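Local atomic coordinates of multicopper oxidase (PDB entry 6TTD), a protein that probably oxidises metal ions and aromatic substrates at a mononuclear copper and passes the electrons to a trinuclear copper cluster that reduces dioxygen to water. Residues Ala393-Ile398 with Val438-Tyr443; Asn313-Leu318 with Val363-Val368. One frame throughout, in Å; residues are numbered along the deposited sequence.

Interaction 1 of 2, residues Ala393-Ile398 with Val438-Tyr443; sequences AQVQRI and VVILEY
Segments 393-398 and 438-443 pair in parallel, their strand axes 24° apart, and four backbone hydrogen bonds join them: Ile440 N to Gln394 O, Gln396 N to Ile440 O, Glu442 N to Gln396 O and Ile398 N to Glu442 O. On the face carrying Val395, Arg397, Ile440 and Glu442, a salt bridge links the strands, with Arg397 NH1 2.7 Å from Glu442 OE2. The two side chains lie alongside each other and point the same way; the guanidinium and carboxylate planes are 25° apart. With CG anti to the backbone N (chi1 175°) and the chain extended beyond it, Glu442 brings OE2 to Arg397, while its OE1 bonds Arg490 on strand 488-495, so the carboxylate is gripped at both oxygens. Val395 CG1 rests 4.0 Å from Glu442 CB. On the other face, Leu441 CD2 reaches Gln396 CB at 3.6 Å, and Val439 CG1 touches the same CB at 3.9 Å. Further along, Ile398 lies beside the Tyr443 ring, with Ile398 CG2 3.7 Å from Tyr443 CD1; that ring also packs on Met453 and Ile455. The pairing belongs to one sheet of the C-terminal cupredoxin-like beta-sandwich of multicopper oxidases, the face bearing Leu441 and Tyr443 turned toward strand 451-455 of the second sheet.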
loop_
_atom_site.group_PDB
_atom_site.type_symbol
_atom_site.label_atom_id
_atom_site.label_comp_id
_atom_site.label_asym_id
_atom_site.label_seq_id
_atom_site.Cartn_x
_atom_site.Cartn_y
_atom_site.Cartn_z
ATOM N N ALA A 393 -7.262 27.384 -4.655
ATOM C CA ALA A 393 -6.721 26.214 -5.338
ATOM C C ALA A 393 -7.470 25.979 -6.646
ATOM O O ALA A 393 -8.687 26.132 -6.723
ATOM C CB ALA A 393 -6.790 24.970 -4.420
ATOM N N GLN A 394 -6.749 25.626 -7.693
ATOM C CA GLN A 394 -7.471 25.296 -8.906
ATOM C C GLN A 394 -7.949 23.852 -8.852
ATOM O O GLN A 394 -7.312 22.998 -8.246
ATOM C CB GLN A 394 -6.573 25.479 -10.116
ATOM C CG GLN A 394 -5.243 24.784 -9.918
ATOM C CD GLN A 394 -4.442 24.730 -11.184
ATOM O OE1 GLN A 394 -3.277 25.138 -11.197
ATOM N NE2 GLN A 394 -5.066 24.252 -12.276
ATOM N N VAL A 395 -9.069 23.581 -9.511
ATOM C CA VAL A 395 -9.626 22.239 -9.580
ATOM C C VAL A 395 -9.197 21.587 -10.882
ATOM O O VAL A 395 -9.335 22.173 -11.959
ATOM C CB VAL A 395 -11.159 22.252 -9.463
ATOM C CG1 VAL A 395 -11.708 20.812 -9.568
ATOM C CG2 VAL A 395 -11.596 22.919 -8.139
ATOM N N GLN A 396 -8.726 20.356 -10.775
ATOM C CA GLN A 396 -8.314 19.498 -11.878
ATOM C C GLN A 396 -9.280 18.310 -11.872
ATOM O O GLN A 396 -9.174 17.442 -10.999
ATOM C CB GLN A 396 -6.865 19.064 -11.641
ATOM C CG GLN A 396 -6.225 18.300 -12.708
ATOM C CD GLN A 396 -6.042 19.139 -13.930
ATOM O OE1 GLN A 396 -5.385 20.216 -13.894
ATOM N NE2 GLN A 396 -6.677 18.699 -15.016
ATOM N N ARG A 397 -10.254 18.281 -12.793
ATOM C CA ARG A 397 -11.208 17.175 -12.834
ATOM C C ARG A 397 -10.572 15.950 -13.487
ATOM O O ARG A 397 -9.930 16.055 -14.530
ATOM C CB ARG A 397 -12.484 17.556 -13.583
ATOM C CG ARG A 397 -13.520 16.432 -13.609
ATOM C CD ARG A 397 -14.861 16.854 -13.101
ATOM N NE ARG A 397 -15.402 17.866 -13.967
ATOM C CZ ARG A 397 -16.293 18.776 -13.596
ATOM N NH1 ARG A 397 -16.752 18.783 -12.346
ATOM N NH2 ARG A 397 -16.705 19.695 -14.476
ATOM N N ILE A 398 -10.713 14.792 -12.859
ATOM C CA ILE A 398 -10.122 13.559 -13.361
ATOM C C ILE A 398 -11.277 12.592 -13.504
ATOM O O ILE A 398 -11.768 12.042 -12.500
ATOM C CB ILE A 398 -9.064 12.970 -12.428
ATOM C CG1 ILE A 398 -7.963 13.970 -12.066
ATOM C CG2 ILE A 398 -8.539 11.629 -13.040
ATOM C CD1 ILE A 398 -7.150 14.420 -13.172
ATOM N N VAL A 438 -1.101 24.478 -4.834
ATOM C CA VAL A 438 -2.119 23.650 -4.193
ATOM C C VAL A 438 -3.203 23.399 -5.236
ATOM O O VAL A 438 -3.753 24.345 -5.799
ATOM C CB VAL A 438 -2.729 24.309 -2.944
ATOM C CG1 VAL A 438 -3.877 23.400 -2.420
ATOM C CG2 VAL A 438 -1.663 24.530 -1.882
ATOM N N VAL A 439 -3.483 22.135 -5.511
ATOM C CA VAL A 439 -4.434 21.710 -6.535
ATOM C C VAL A 439 -5.480 20.865 -5.833
ATOM O O VAL A 439 -5.158 20.136 -4.891
ATOM C CB VAL A 439 -3.801 20.850 -7.660
ATOM C CG1 VAL A 439 -4.827 20.651 -8.767
ATOM C CG2 VAL A 439 -2.591 21.452 -8.197
ATOM N N ILE A 440 -6.725 20.940 -6.301
ATOM C CA ILE A 440 -7.753 20.010 -5.894
ATOM C C ILE A 440 -7.945 19.083 -7.072
ATOM O O ILE A 440 -8.234 19.547 -8.172
ATOM C CB ILE A 440 -9.049 20.742 -5.533
ATOM C CG1 ILE A 440 -8.809 21.553 -4.282
ATOM C CG2 ILE A 440 -10.201 19.761 -5.244
ATOM C CD1 ILE A 440 -9.932 22.438 -4.024
ATOM N N LEU A 441 -7.740 17.784 -6.857
ATOM C CA LEU A 441 -8.034 16.776 -7.869
ATOM C C LEU A 441 -9.425 16.290 -7.592
ATOM O O LEU A 441 -9.721 15.899 -6.466
ATOM C CB LEU A 441 -7.070 15.591 -7.818
ATOM C CG LEU A 441 -5.608 15.955 -8.014
ATOM C CD1 LEU A 441 -4.735 14.706 -8.058
ATOM C CD2 LEU A 441 -5.506 16.771 -9.272
ATOM N N GLU A 442 -10.286 16.342 -8.598
ATOM C CA GLU A 442 -11.650 15.870 -8.430
ATOM C C GLU A 442 -11.870 14.649 -9.314
ATOM O O GLU A 442 -11.965 14.774 -10.547
ATOM C CB GLU A 442 -12.653 16.969 -8.764
ATOM C CG GLU A 442 -14.069 16.459 -8.713
ATOM C CD GLU A 442 -15.066 17.560 -8.992
ATOM O OE1 GLU A 442 -15.432 18.263 -8.015
ATOM O OE2 GLU A 442 -15.433 17.737 -10.190
ATOM N N TYR A 443 -11.901 13.474 -8.675
ATOM C CA TYR A 443 -12.169 12.214 -9.345
ATOM C C TYR A 443 -13.669 12.048 -9.518
ATOM O O TYR A 443 -14.437 12.115 -8.545
ATOM C CB TYR A 443 -11.627 10.998 -8.549
ATOM C CG TYR A 443 -10.140 10.929 -8.411
ATOM C CD1 TYR A 443 -9.330 10.697 -9.528
ATOM C CD2 TYR A 443 -9.529 11.111 -7.160
ATOM C CE1 TYR A 443 -7.945 10.621 -9.407
ATOM C CE2 TYR A 443 -8.145 11.014 -7.026
ATOM C CZ TYR A 443 -7.373 10.769 -8.153
ATOM O OH TYR A 443 -6.009 10.702 -8.023
#

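Interaction 2 of 2, residues Asn313-Leu318 with Val363-Val368; sequences NDVIKL and VMEFRV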
loop_
_atom_site.group_PDB
_atom_site.type_symbol
_atom_site.label_atom_id
_atom_site.label_comp_id
_atom_site.label_asym_id
_atom_site.label_seq_id
_atom_site.Cartn_x
_atom_site.Cartn_y
_atom_site.Cartn_z
ATOM N N ASN A 313 -8.013 -17.108 26.626
ATOM C CA ASN A 313 -8.525 -18.187 25.819
ATOM C C ASN A 313 -9.543 -17.724 24.766
ATOM O O ASN A 313 -9.942 -18.562 23.929
ATOM C CB ASN A 313 -9.129 -19.323 26.675
ATOM C CG ASN A 313 -8.086 -19.971 27.645
ATOM O OD1 ASN A 313 -6.955 -20.200 27.255
ATOM N ND2 ASN A 313 -8.472 -20.222 28.899
ATOM N N ASP A 314 -9.905 -16.442 24.692
ATOM C CA ASP A 314 -10.690 -15.999 23.541
ATOM C C ASP A 314 -9.919 -16.208 22.225
ATOM O O ASP A 314 -8.693 -16.063 22.151
ATOM C CB ASP A 314 -11.032 -14.516 23.638
ATOM C CG ASP A 314 -12.126 -14.247 24.633
ATOM O OD1 ASP A 314 -12.661 -15.231 25.162
ATOM O OD2 ASP A 314 -12.414 -13.057 24.909
ATOM N N VAL A 315 -10.671 -16.525 21.173
ATOM C CA VAL A 315 -10.221 -16.504 19.793
ATOM C C VAL A 315 -10.897 -15.328 19.127
ATOM O O VAL A 315 -12.134 -15.219 19.143
ATOM C CB VAL A 315 -10.577 -17.810 19.079
ATOM C CG1 VAL A 315 -10.094 -17.755 17.613
ATOM C CG2 VAL A 315 -9.942 -18.973 19.874
ATOM N N ILE A 316 -10.103 -14.402 18.619
ATOM C CA ILE A 316 -10.636 -13.189 18.012
ATOM C C ILE A 316 -10.378 -13.303 16.524
ATOM O O ILE A 316 -9.230 -13.525 16.120
ATOM C CB ILE A 316 -9.989 -11.930 18.610
ATOM C CG1 ILE A 316 -10.437 -11.777 20.054
ATOM C CG2 ILE A 316 -10.435 -10.696 17.878
ATOM C CD1 ILE A 316 -9.358 -11.328 20.859
ATOM N N LYS A 317 -11.438 -13.186 15.710
ATOM C CA LYS A 317 -11.301 -13.328 14.269
ATOM C C LYS A 317 -11.057 -11.965 13.632
ATOM O O LYS A 317 -11.803 -11.000 13.878
ATOM C CB LYS A 317 -12.542 -13.950 13.612
ATOM C CG LYS A 317 -12.964 -15.319 14.089
ATOM C CD LYS A 317 -14.171 -15.704 13.242
ATOM C CE LYS A 317 -14.791 -17.010 13.693
ATOM N NZ LYS A 317 -13.656 -17.924 14.040
ATOM N N LEU A 318 -9.983 -11.862 12.860
ATOM C CA LEU A 318 -9.883 -10.775 11.891
ATOM C C LEU A 318 -10.744 -11.182 10.704
ATOM O O LEU A 318 -10.405 -12.124 9.978
ATOM C CB LEU A 318 -8.438 -10.540 11.486
ATOM C CG LEU A 318 -8.353 -9.402 10.479
ATOM C CD1 LEU A 318 -8.716 -8.061 11.157
ATOM C CD2 LEU A 318 -6.906 -9.381 10.000
ATOM N N VAL A 363 -10.054 -13.936 7.789
ATOM C CA VAL A 363 -8.720 -13.647 7.313
ATOM C C VAL A 363 -7.678 -14.310 8.200
ATOM O O VAL A 363 -6.796 -15.015 7.713
ATOM C CB VAL A 363 -8.506 -12.109 7.261
ATOM C CG1 VAL A 363 -7.042 -11.741 6.919
ATOM C CG2 VAL A 363 -9.399 -11.518 6.259
ATOM N N MET A 364 -7.756 -14.101 9.510
ATOM C CA MET A 364 -6.848 -14.808 10.421
ATOM C C MET A 364 -7.470 -14.736 11.812
ATOM O O MET A 364 -8.548 -14.166 11.971
ATOM C CB MET A 364 -5.451 -14.197 10.398
ATOM C CG MET A 364 -5.400 -12.811 11.091
ATOM S SD MET A 364 -3.699 -12.256 11.283
ATOM C CE MET A 364 -3.120 -13.383 12.547
ATOM N N GLU A 365 -6.805 -15.307 12.816
ATOM C CA GLU A 365 -7.373 -15.265 14.165
ATOM C C GLU A 365 -6.263 -15.007 15.177
ATOM O O GLU A 365 -5.086 -15.350 14.955
ATOM C CB GLU A 365 -8.134 -16.543 14.562
ATOM C CG GLU A 365 -7.205 -17.775 14.853
ATOM C CD GLU A 365 -7.971 -19.070 15.161
ATOM O OE1 GLU A 365 -9.049 -19.244 14.549
ATOM O OE2 GLU A 365 -7.506 -19.898 15.998
ATOM N N PHE A 366 -6.645 -14.316 16.251
ATOM C CA PHE A 366 -5.765 -14.033 17.373
ATOM C C PHE A 366 -6.232 -14.901 18.529
ATOM O O PHE A 366 -7.435 -15.001 18.803
ATOM C CB PHE A 366 -5.791 -12.553 17.738
ATOM C CG PHE A 366 -5.334 -11.665 16.617
ATOM C CD1 PHE A 366 -3.973 -11.491 16.353
ATOM C CD2 PHE A 366 -6.266 -11.063 15.777
ATOM C CE1 PHE A 366 -3.554 -10.668 15.287
ATOM C CE2 PHE A 366 -5.869 -10.241 14.682
ATOM C CZ PHE A 366 -4.517 -10.045 14.443
ATOM N N ARG A 367 -5.288 -15.566 19.147
ATOM C CA ARG A 367 -5.549 -16.400 20.298
ATOM C C ARG A 367 -4.947 -15.736 21.545
ATOM O O ARG A 367 -3.711 -15.597 21.660
ATOM C CB ARG A 367 -4.974 -17.790 20.053
ATOM C CG ARG A 367 -5.587 -18.527 18.814
ATOM C CD ARG A 367 -4.794 -19.816 18.550
ATOM N NE ARG A 367 -5.291 -20.537 17.389
ATOM C CZ ARG A 367 -4.795 -21.698 16.978
ATOM N NH1 ARG A 367 -3.779 -22.262 17.628
ATOM N NH2 ARG A 367 -5.322 -22.302 15.930
ATOM N N VAL A 368 -5.820 -15.401 22.499
ATOM C CA VAL A 368 -5.435 -14.723 23.743
ATOM C C VAL A 368 -4.965 -15.782 24.742
ATOM O O VAL A 368 -5.760 -16.511 25.337
ATOM C CB VAL A 368 -6.575 -13.875 24.298
ATOM C CG1 VAL A 368 -6.108 -13.089 25.507
ATOM C CG2 VAL A 368 -7.116 -12.906 23.200
#
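A classic beta bulge marks one end of this antiparallel pairing, where Val363 and Met364 together face Leu318, in what is consistent with the second cupredoxin-like domain of a three-domain multicopper oxidase. Leu318 O accepts a bond from Val363 N at 2.9 Å and a weak one from Met364 N at 3.3 Å, while Leu318 N donates to Met364 O. From there the strands pair regularly. Ile316 and Phe366 form a hydrogen-bonded pair, each backbone N bonded to the other's O, and beyond the strand proper Val368 N donates to Asp314 O and Asn313 N to Val368 O. The Leu318 side chain packs against both bulge residues: it leaves CA opposite its own backbone N (chi1 -180°), which carries CD2 obliquely across them, 3.9 Å from Val363 CG1 and equally close to Met364 CG. Leu318 CB lies 4.1 Å from Phe366 CE2. Farther along this apolar face, Ile316 CD1 meets Val368 CG2 at 3.6 Å. The face bearing Val315, Lys317, Glu365 and Arg367 is more polar. There Val315 CG1 packs against the carboxylate of Glu365, 3.5 Å from Glu365 CD. Glu365 OE2 lies almost in the plane of the Arg367 guanidinium and takes the NE-H on its anti lone pair, with Arg367 NE to Glu365 OE2 2.7 Å; this salt bridge runs along one strand and, with Lys46 bound to OE1, holds both oxygens of the carboxylate, which would probably favour its ionised form. Strand 315-321 is flanked by strand 261-267, whose Leu265 touches Ile316, Leu318 and Phe366, and Phe250 and Phe307 also meet the Phe366 ring. Beyond strand 361-370 lies the parallel strand 239-244, where Tyr240 forms a cation-pi contact with Arg367.

The two contacts lie on opposite sides of the chain's centre, with nearest atoms about 26 Å apart, and share no strand; strand 361-370 of interaction 2 is followed in the chain by strand 394-402 of interaction 1. Both are partly buried strand pairs; interaction 1 mixes apolar and polar side chains on both faces, whereas interaction 2 separates an apolar face from a more polar one. Interaction 1 is parallel, and its salt bridge ties the two strands together; interaction 2 is antiparallel and bulged, and its salt bridge stays within strand 361-370. Place differs as well: the Tyr443 side chain comes within about 10 Å of a bound copper, whereas 313-318 with 363-368 is structural packing whose buried face gathers phenylalanine and leucine.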